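Local coordinates for protein pyroglutamyl-peptidase I (Fervidobacterium islandicum, PDB 6LTQ) that probably removes the amino-terminal pyroglutamyl residue from peptides as a cysteine peptidase of the pyrrolidone carboxyl peptidase family, at residues K14-F25 and N74-Q83. Numbering follows the deposited sequence.
Sequences KLSVLLTGFEPF and NIDIALHLGQ
Strands 15-22 and 77-83 run parallel, their axes 20° apart and 4.7 Å at closest approach, joined by backbone hydrogen bonds from Leu18 N to Ile77 O, Leu79 N to Leu18 O, Thr20 N to Leu79 O and Leu81 N to Thr20 O. At the N-terminal end of the pair Ser16 O takes two donors, Ile77 N at 3.2 Å and, tilted from the carbonyl plane, Asp76 N at 2.8 Å. The carboxylate of Asp76 reaches back across: OD1 accepts a nearly straight bond from Ser16 N at 2.9 Å, on the anti side but 35° out of the carboxylate plane. Ser16 OG, set between its own backbone N and carbonyl carbon (chi1 58°), accepts a second, more bent bond from Asp76 N. With an alanine at Asp76, Ser16 N would probably lose its side-chain acceptor, although the backbone bonds to Ser16 O could remain. On one face Leu19 and Leu79 lie side by side, and Leu19 CD1 also meets Leu81 CG at 3.9 Å. On the other, Leu18 CB packs on Ile75 CG2 (3.5 Å), with Leu66 of helix 59-72 against Leu18. There too Thr20 OG1 hydrogen-bonds His80 ND1 at the ring edge (2.7 Å); with Ser163 OG bonded to NE2, both nitrogens are held and the ring is probably kept from turning. Beyond strand 15-22 a water links Phe25 O with Gln83 NE2, and Gln83 OE1 bonds Gln187 NE2. With strand 48-55 against one and 175-181 against the other, the pair are inner strands of the alpha/beta sheet: apolar on the Leu19 and Leu79 face, with the polar grips placed at Asp76 at one end and at the Thr20 and His80 pair on the opposite face.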
ATOM      1  N   LYS D  14     -43.285  -5.545  -6.691  1.00 48.36           N
ATOM      2  CA  LYS D  14     -42.290  -5.474  -5.634  1.00 39.34           C
ATOM      3  C   LYS D  14     -41.088  -6.334  -6.014  1.00 28.95           C
ATOM      4  O   LYS D  14     -41.245  -7.504  -6.372  1.00 32.34           O
ATOM      5  CB  LYS D  14     -42.920  -5.959  -4.327  1.00 45.26           C
ATOM      6  CG  LYS D  14     -42.117  -5.715  -3.079  1.00 51.26           C
ATOM      7  CD  LYS D  14     -42.777  -6.359  -1.869  1.00 47.51           C
ATOM      8  CE  LYS D  14     -43.550  -5.346  -1.049  1.00 58.68           C
ATOM      9  NZ  LYS D  14     -43.636  -5.787   0.375  1.00 65.30           N
ATOM     10  N   LEU D  15     -39.886  -5.769  -5.919  1.00 36.37           N
ATOM     11  CA  LEU D  15     -38.689  -6.524  -6.275  1.00 27.06           C
ATOM     12  C   LEU D  15     -38.351  -7.559  -5.211  1.00 36.38           C
ATOM     13  O   LEU D  15     -38.288  -7.240  -4.022  1.00 34.77           O
ATOM     14  CB  LEU D  15     -37.509  -5.576  -6.491  1.00 39.65           C
ATOM     15  CG  LEU D  15     -37.648  -4.689  -7.730  1.00 43.32           C
ATOM     16  CD1 LEU D  15     -36.683  -3.512  -7.687  1.00 48.96           C
ATOM     17  CD2 LEU D  15     -37.465  -5.509  -9.004  1.00 46.77           C
ATOM     18  N   SER D  16     -38.131  -8.800  -5.641  1.00 25.91           N
ATOM     19  CA  SER D  16     -37.651  -9.853  -4.757  1.00 32.68           C
ATOM     20  C   SER D  16     -36.124  -9.842  -4.791  1.00 30.73           C
ATOM     21  O   SER D  16     -35.519 -10.019  -5.858  1.00 28.49           O
ATOM     22  CB  SER D  16     -38.194 -11.222  -5.161  1.00 29.81           C
ATOM     23  OG  SER D  16     -37.827 -11.545  -6.491  1.00 43.98           O
ATOM     24  N   VAL D  17     -35.508  -9.637  -3.632  1.00 28.04           N
ATOM     25  CA  VAL D  17     -34.065  -9.444  -3.516  1.00 21.90           C
ATOM     26  C   VAL D  17     -33.482 -10.566  -2.680  1.00 24.50           C
ATOM     27  O   VAL D  17     -33.935 -10.803  -1.554  1.00 32.49           O
ATOM     28  CB  VAL D  17     -33.754  -8.075  -2.891  1.00 28.56           C
ATOM     29  CG1 VAL D  17     -32.269  -7.934  -2.615  1.00 20.63           C
ATOM     30  CG2 VAL D  17     -34.268  -6.978  -3.801  1.00 26.24           C
ATOM     31  N   LEU D  18     -32.447 -11.237  -3.214  1.00 17.35           N
ATOM     32  CA  LEU D  18     -31.697 -12.244  -2.474  1.00 24.34           C
ATOM     33  C   LEU D  18     -30.411 -11.593  -1.980  1.00 27.08           C
ATOM     34  O   LEU D  18     -29.596 -11.136  -2.789  1.00 29.66           O
ATOM     35  CB  LEU D  18     -31.392 -13.459  -3.342  1.00 18.41           C
ATOM     36  CG  LEU D  18     -30.468 -14.477  -2.691  1.00 21.47           C
ATOM     37  CD1 LEU D  18     -31.058 -14.987  -1.368  1.00 32.29           C
ATOM     38  CD2 LEU D  18     -30.146 -15.642  -3.637  1.00 28.06           C
ATOM     39  N   LEU D  19     -30.272 -11.488  -0.658  1.00 26.31           N
ATOM     40  CA  LEU D  19     -29.083 -10.958   0.000  1.00 19.40           C
ATOM     41  C   LEU D  19     -28.311 -12.111   0.615  1.00 23.38           C
ATOM     42  O   LEU D  19     -28.832 -12.816   1.488  1.00 23.98           O
ATOM     43  CB  LEU D  19     -29.467  -9.937   1.072  1.00 25.00           C
ATOM     44  CG  LEU D  19     -28.319  -9.262   1.817  1.00 27.09           C
ATOM     45  CD1 LEU D  19     -27.605  -8.265   0.865  1.00 19.57           C
ATOM     46  CD2 LEU D  19     -28.864  -8.555   3.050  1.00 25.15           C
ATOM     47  N   THR D  20     -27.078 -12.321   0.158  1.00 15.32           N
ATOM     48  CA  THR D  20     -26.292 -13.441   0.647  1.00 17.58           C
ATOM     49  C   THR D  20     -25.026 -12.961   1.344  1.00 21.56           C
ATOM     50  O   THR D  20     -24.501 -11.878   1.056  1.00 22.78           O
ATOM     51  CB  THR D  20     -25.923 -14.413  -0.491  1.00 24.87           C
ATOM     52  OG1 THR D  20     -24.958 -13.799  -1.349  1.00 22.13           O
ATOM     53  CG2 THR D  20     -27.159 -14.768  -1.314  1.00 25.30           C
ATOM     54  N   GLY D  21     -24.535 -13.794   2.263  1.00 18.87           N
ATOM     55  CA  GLY D  21     -23.261 -13.599   2.898  1.00 15.93           C
ATOM     56  C   GLY D  21     -22.542 -14.951   2.931  1.00 17.86           C
ATOM     57  O   GLY D  21     -23.090 -15.950   2.469  1.00 26.27           O
ATOM     58  N   PHE D  22     -21.347 -14.935   3.487  1.00 20.31           N
ATOM     59  CA  PHE D  22     -20.543 -16.146   3.603  1.00 20.81           C
ATOM     60  C   PHE D  22     -20.179 -16.414   5.055  1.00 29.21           C
ATOM     61  O   PHE D  22     -20.058 -15.494   5.874  1.00 21.56           O
ATOM     62  CB  PHE D  22     -19.274 -16.043   2.775  1.00 22.53           C
ATOM     63  CG  PHE D  22     -19.515 -16.194   1.298  1.00 28.93           C
ATOM     64  CD1 PHE D  22     -19.696 -17.448   0.737  1.00 20.97           C
ATOM     65  CD2 PHE D  22     -19.581 -15.078   0.474  1.00 24.54           C
ATOM     66  CE1 PHE D  22     -19.922 -17.593  -0.616  1.00 25.78           C
ATOM     67  CE2 PHE D  22     -19.801 -15.219  -0.893  1.00 21.59           C
ATOM     68  CZ  PHE D  22     -19.968 -16.472  -1.440  1.00 25.42           C
ATOM     69  N   GLU D  23     -19.999 -17.697   5.355  1.00 26.01           N
ATOM     70  CA  GLU D  23     -19.518 -18.132   6.651  1.00 25.42           C
ATOM     71  C   GLU D  23     -18.070 -17.686   6.866  1.00 23.41           C
ATOM     72  O   GLU D  23     -17.380 -17.299   5.917  1.00 21.72           O
ATOM     73  CB  GLU D  23     -19.647 -19.655   6.748  1.00 31.28           C
ATOM     74  CG  GLU D  23     -21.076 -20.101   6.475  1.00 27.28           C
ATOM     75  CD  GLU D  23     -21.292 -21.613   6.520  1.00 29.70           C
ATOM     76  OE1 GLU D  23     -20.306 -22.383   6.498  1.00 30.99           O
ATOM     77  OE2 GLU D  23     -22.471 -22.025   6.580  1.00 35.83           O
ATOM     78  N   PRO D  24     -17.597 -17.696   8.113  1.00 25.68           N
ATOM     79  CA  PRO D  24     -16.186 -17.377   8.361  1.00 28.16           C
ATOM     80  C   PRO D  24     -15.270 -18.391   7.694  1.00 37.49           C
ATOM     81  O   PRO D  24     -15.638 -19.552   7.482  1.00 29.09           O
ATOM     82  CB  PRO D  24     -16.064 -17.442   9.892  1.00 29.64           C
ATOM     83  CG  PRO D  24     -17.494 -17.305  10.399  1.00 26.73           C
ATOM     84  CD  PRO D  24     -18.343 -17.950   9.363  1.00 25.54           C
ATOM     85  N   PHE D  25     -14.062 -17.937   7.367  1.00 26.12           N
ATOM     86  CA  PHE D  25     -13.077 -18.769   6.689  1.00 26.12           C
ATOM     87  C   PHE D  25     -11.685 -18.210   6.953  1.00 25.53           C
ATOM     88  O   PHE D  25     -11.520 -17.109   7.486  1.00 28.53           O
ATOM     89  CB  PHE D  25     -13.352 -18.850   5.185  1.00 26.86           C
ATOM     90  CG  PHE D  25     -13.052 -17.573   4.451  1.00 27.01           C
ATOM     91  CD1 PHE D  25     -13.959 -16.524   4.483  1.00 21.33           C
ATOM     92  CD2 PHE D  25     -11.859 -17.414   3.755  1.00 31.05           C
ATOM     93  CE1 PHE D  25     -13.687 -15.330   3.819  1.00 34.50           C
ATOM     94  CE2 PHE D  25     -11.580 -16.229   3.087  1.00 28.66           C
ATOM     95  CZ  PHE D  25     -12.500 -15.184   3.120  1.00 25.17           C
ATOM     96  N   ASN D  74     -38.261 -17.476  -6.183  1.00 33.69           N
ATOM     97  CA  ASN D  74     -38.122 -16.571  -7.322  1.00 31.87           C
ATOM     98  C   ASN D  74     -37.405 -15.302  -6.875  1.00 45.62           C
ATOM     99  O   ASN D  74     -37.864 -14.623  -5.951  1.00 49.58           O
ATOM    100  CB  ASN D  74     -39.474 -16.211  -7.934  1.00 38.15           C
ATOM    101  CG  ASN D  74     -39.327 -15.524  -9.291  1.00 58.69           C
ATOM    102  OD1 ASN D  74     -38.239 -15.501  -9.867  1.00 59.52           O
ATOM    103  ND2 ASN D  74     -40.422 -14.963  -9.803  1.00 64.45           N
ATOM    104  N   ILE D  75     -36.300 -14.973  -7.551  1.00 48.95           N
ATOM    105  CA  ILE D  75     -35.416 -13.871  -7.169  1.00 35.10           C
ATOM    106  C   ILE D  75     -35.236 -12.946  -8.363  1.00 27.75           C
ATOM    107  O   ILE D  75     -34.844 -13.399  -9.445  1.00 38.64           O
ATOM    108  CB  ILE D  75     -34.036 -14.383  -6.705  1.00 30.99           C
ATOM    109  CG1 ILE D  75     -34.151 -15.309  -5.491  1.00 28.38           C
ATOM    110  CG2 ILE D  75     -33.069 -13.208  -6.456  1.00 27.91           C
ATOM    111  CD1 ILE D  75     -34.870 -14.687  -4.291  1.00 40.50           C
ATOM    112  N   ASP D  76     -35.493 -11.653  -8.168  1.00 25.88           N
ATOM    113  CA  ASP D  76     -35.203 -10.662  -9.204  1.00 20.53           C
ATOM    114  C   ASP D  76     -33.762 -10.125  -9.176  1.00 38.44           C
ATOM    115  O   ASP D  76     -33.169  -9.895 -10.241  1.00 30.57           O
ATOM    116  CB  ASP D  76     -36.146  -9.477  -9.093  1.00 20.78           C
ATOM    117  CG  ASP D  76     -37.595  -9.881  -9.242  1.00 46.38           C
ATOM    118  OD1 ASP D  76     -38.441  -9.328  -8.504  1.00 44.68           O
ATOM    119  OD2 ASP D  76     -37.879 -10.769 -10.080  1.00 47.54           O
ATOM    120  N   ILE D  77     -33.214  -9.813  -7.996  1.00 34.53           N
ATOM    121  CA  ILE D  77     -31.873  -9.227  -7.880  1.00 24.02           C
ATOM    122  C   ILE D  77     -31.113  -9.962  -6.797  1.00 29.52           C
ATOM    123  O   ILE D  77     -31.593 -10.083  -5.663  1.00 27.24           O
ATOM    124  CB  ILE D  77     -31.908  -7.729  -7.543  1.00 34.97           C
ATOM    125  CG1 ILE D  77     -32.983  -7.016  -8.350  1.00 36.36           C
ATOM    126  CG2 ILE D  77     -30.521  -7.096  -7.774  1.00 31.75           C
ATOM    127  CD1 ILE D  77     -33.336  -5.677  -7.782  1.00 51.56           C
ATOM    128  N   ALA D  78     -29.902 -10.388  -7.119  1.00 17.28           N
ATOM    129  CA  ALA D  78     -29.014 -10.994  -6.147  1.00 23.47           C
ATOM    130  C   ALA D  78     -28.026  -9.919  -5.720  1.00 25.76           C
ATOM    131  O   ALA D  78     -27.399  -9.280  -6.571  1.00 18.88           O
ATOM    132  CB  ALA D  78     -28.296 -12.205  -6.737  1.00 22.28           C
ATOM    133  N   LEU D  79     -27.953  -9.665  -4.422  1.00 22.49           N
ATOM    134  CA  LEU D  79     -26.975  -8.746  -3.847  1.00 22.43           C
ATOM    135  C   LEU D  79     -26.072  -9.631  -3.007  1.00 21.54           C
ATOM    136  O   LEU D  79     -26.431 -10.020  -1.889  1.00 18.13           O
ATOM    137  CB  LEU D  79     -27.652  -7.651  -3.026  1.00 22.67           C
ATOM    138  CG  LEU D  79     -26.782  -6.549  -2.405  1.00 29.94           C
ATOM    139  CD1 LEU D  79     -25.869  -5.938  -3.460  1.00 24.24           C
ATOM    140  CD2 LEU D  79     -27.653  -5.455  -1.750  1.00 24.77           C
ATOM    141  N   HIS D  80     -24.920  -9.996  -3.565  1.00 14.21           N
ATOM    142  CA  HIS D  80     -24.000 -10.889  -2.889  1.00 13.82           C
ATOM    143  C   HIS D  80     -23.000 -10.071  -2.083  1.00 19.37           C
ATOM    144  O   HIS D  80     -22.356  -9.161  -2.625  1.00 17.04           O
ATOM    145  CB  HIS D  80     -23.243 -11.762  -3.887  1.00 15.05           C
ATOM    146  CG  HIS D  80     -24.111 -12.688  -4.672  1.00 22.48           C
ATOM    147  ND1 HIS D  80     -24.890 -13.666  -4.083  1.00 20.42           N
ATOM    148  CD2 HIS D  80     -24.306 -12.798  -6.006  1.00 21.84           C
ATOM    149  CE1 HIS D  80     -25.532 -14.333  -5.028  1.00 24.59           C
ATOM    150  NE2 HIS D  80     -25.195 -13.826  -6.203  1.00 25.99           N
ATOM    151  N   LEU D  81     -22.860 -10.408  -0.804  1.00 14.42           N
ATOM    152  CA  LEU D  81     -21.880  -9.775   0.067  1.00 18.38           C
ATOM    153  C   LEU D  81     -20.742 -10.731   0.366  1.00 22.13           C
ATOM    154  O   LEU D  81     -20.953 -11.937   0.528  1.00 18.91           O
ATOM    155  CB  LEU D  81     -22.502  -9.314   1.390  1.00 14.73           C
ATOM    156  CG  LEU D  81     -23.754  -8.446   1.325  1.00 13.76           C
ATOM    157  CD1 LEU D  81     -24.191  -8.053   2.754  1.00 15.32           C
ATOM    158  CD2 LEU D  81     -23.560  -7.204   0.427  1.00 20.14           C
ATOM    159  N   GLY D  82     -19.536 -10.186   0.478  1.00 11.78           N
ATOM    160  CA  GLY D  82     -18.398 -11.002   0.836  1.00 13.03           C
ATOM    161  C   GLY D  82     -17.340 -10.173   1.530  1.00 17.41           C
ATOM    162  O   GLY D  82     -17.329  -8.940   1.443  1.00 18.87           O
ATOM    163  N   GLN D  83     -16.449 -10.873   2.228  1.00 17.99           N
ATOM    164  CA  GLN D  83     -15.339 -10.248   2.939  1.00 19.20           C
ATOM    165  C   GLN D  83     -14.167 -10.026   1.984  1.00 16.81           C
ATOM    166  O   GLN D  83     -13.777 -10.934   1.252  1.00 16.15           O
ATOM    167  CB  GLN D  83     -14.917 -11.130   4.117  1.00 19.93           C
ATOM    168  CG  GLN D  83     -13.678 -10.669   4.843  1.00 17.37           C
ATOM    169  CD  GLN D  83     -13.181 -11.715   5.815  1.00 26.50           C
ATOM    170  OE1 GLN D  83     -13.775 -11.924   6.882  1.00 23.79           O
ATOM    171  NE2 GLN D  83     -12.105 -12.391   5.451  1.00 16.11           N
TER
HETATM  172  O   HOH W   1     -22.526 -13.931  -0.625  1.00 21.45           O
HETATM  173  O   HOH W   2     -14.367 -14.612   7.687  1.00 17.57           O
HETATM  174  O   HOH W   3     -10.536 -14.831   6.174  1.00 31.34           O